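Local atomic coordinates of putative glycyl-glycine endopeptidase lytM (Ruminococcus gnavus, PDB entry 3NYY), a protein that is probably a zinc-dependent peptidase of the M23 family, whose members cut peptide bonds, many of them in bacterial cell walls. Residues G211-P214 with V215-H218. Numbering follows the deposited sequence.
Sequences GEFP and VHLH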
loop_
_atom_site.group_PDB
_atom_site.type_symbol
_atom_site.label_atom_id
_atom_site.label_comp_id
_atom_site.label_asym_id
_atom_site.label_seq_id
_atom_site.Cartn_x
_atom_site.Cartn_y
_atom_site.Cartn_z
ATOM N N GLY A 211 -13.634 14.493 -0.265
ATOM C CA GLY A 211 -12.975 14.627 -1.552
ATOM C C GLY A 211 -11.524 15.049 -1.521
ATOM O O GLY A 211 -10.909 15.192 -2.587
ATOM N N GLU A 212 -10.949 15.242 -0.346
ATOM C CA GLU A 212 -9.578 15.762 -0.265
ATOM C C GLU A 212 -8.496 14.702 -0.516
ATOM O O GLU A 212 -7.337 15.044 -0.702
ATOM C CB GLU A 212 -9.328 16.459 1.085
ATOM C CG GLU A 212 -10.181 17.703 1.303
ATOM C CD GLU A 212 -9.937 18.801 0.268
ATOM O OE1 GLU A 212 -8.774 19.038 -0.116
ATOM O OE2 GLU A 212 -10.911 19.427 -0.167
ATOM N N PHE A 213 -8.870 13.424 -0.525
ATOM C CA PHE A 213 -7.906 12.341 -0.730
ATOM C C PHE A 213 -8.635 11.144 -1.293
ATOM O O PHE A 213 -9.835 11.201 -1.399
ATOM C CB PHE A 213 -7.202 12.021 0.579
ATOM C CG PHE A 213 -8.123 11.877 1.741
ATOM C CD1 PHE A 213 -8.840 10.716 1.917
ATOM C CD2 PHE A 213 -8.241 12.901 2.682
ATOM C CE1 PHE A 213 -9.690 10.574 2.996
ATOM C CE2 PHE A 213 -9.062 12.774 3.771
ATOM C CZ PHE A 213 -9.788 11.608 3.927
ATOM N N PRO A 214 -7.901 10.109 -1.768
ATOM C CA PRO A 214 -8.543 8.934 -2.353
ATOM C C PRO A 214 -9.453 8.182 -1.392
ATOM O O PRO A 214 -9.271 8.219 -0.168
ATOM C CB PRO A 214 -7.369 8.008 -2.693
ATOM C CG PRO A 214 -6.191 8.917 -2.803
ATOM C CD PRO A 214 -6.428 9.961 -1.756
ATOM N N VAL A 215 -10.407 7.491 -1.977
ATOM C CA VAL A 215 -11.338 6.685 -1.195
ATOM C C VAL A 215 -10.588 5.474 -0.634
ATOM O O VAL A 215 -9.917 4.730 -1.358
ATOM C CB VAL A 215 -12.545 6.264 -2.038
ATOM C CG1 VAL A 215 -13.408 5.212 -1.333
ATOM C CG2 VAL A 215 -13.407 7.511 -2.381
ATOM N N HIS A 216 -10.690 5.306 0.683
ATOM C CA HIS A 216 -10.080 4.218 1.388
ATOM C C HIS A 216 -10.677 4.103 2.765
ATOM O O HIS A 216 -11.247 5.071 3.315
ATOM C CB HIS A 216 -8.561 4.439 1.525
ATOM C CG HIS A 216 -8.155 5.517 2.475
ATOM N ND1 HIS A 216 -8.363 6.867 2.251
ATOM C CD2 HIS A 216 -7.516 5.425 3.669
ATOM C CE1 HIS A 216 -7.904 7.548 3.296
ATOM N NE2 HIS A 216 -7.360 6.701 4.157
ATOM N N LEU A 217 -10.552 2.898 3.316
ATOM C CA LEU A 217 -10.859 2.693 4.741
ATOM C C LEU A 217 -9.560 2.757 5.515
ATOM O O LEU A 217 -8.628 1.996 5.232
ATOM C CB LEU A 217 -11.437 1.302 5.007
ATOM C CG LEU A 217 -11.625 0.956 6.481
ATOM C CD1 LEU A 217 -12.652 1.902 7.251
ATOM C CD2 LEU A 217 -12.051 -0.537 6.619
ATOM N N HIS A 218 -9.463 3.666 6.487
ATOM C CA HIS A 218 -8.350 3.586 7.428
ATOM C C HIS A 218 -8.808 2.728 8.605
ATOM O O HIS A 218 -9.817 3.056 9.259
ATOM C CB HIS A 218 -7.883 4.965 7.907
ATOM C CG HIS A 218 -6.877 4.879 8.998
ATOM N ND1 HIS A 218 -5.528 4.748 8.738
ATOM C CD2 HIS A 218 -7.022 4.823 10.347
ATOM C CE1 HIS A 218 -4.881 4.630 9.896
ATOM N NE2 HIS A 218 -5.756 4.705 10.888
#
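Phe213 and His216 bring their rings together just where the loop before strand 216-225 turns into that strand. The strand opens with His216-Leu217-His218, the H-x-H motif of M23 metallopeptidases, so the contact lies at what is probably the active-site cleft. In relatives the first histidine of the motif takes part in catalysis and the second binds zinc; here His218 is hydrogen-bonded through ND1 to Asp129.

Phe213 brings CD1 and CE1 to the edge of the His216 imidazole. CE1 of Phe213 lies 3.5 Å from CE1 of His216, and CD1 of Phe213 is 3.6 Å from that same carbon. The ring planes are inclined at 67° with centroids 5.5 Å apart, an oblique pair. His177, on strand 172-178, meets both rings, and its encounter with Phe213 is edge-to-face.

Pro214 contributes mainly its carbonyl, whose oxygen turns to the imidazole. Val215 itself is buried, its N held by OD1 of Asn135 and its side chain against Met199 and Pro137. Met114 of the second subunit packs on the Pro214 ring, and Phe115 of that subunit meets the His216 ring edge-to-face.

In His216, CG sits between the backbone N and the carbonyl carbon (chi1 71°), which swings the imidazole back along the chain to its predecessors. With an alanine here, the Pro214 carbonyl is likely to lose this donor, and CD1 and CE1 of Phe213 their aromatic neighbour, opening a gap beside His177. The bond is likely to help set the ring's rotation: ND1 of His216 gives its hydrogen to O of Pro214 at 2.9 Å, nearly straight at 168°, with the oxygen close to the imidazole plane.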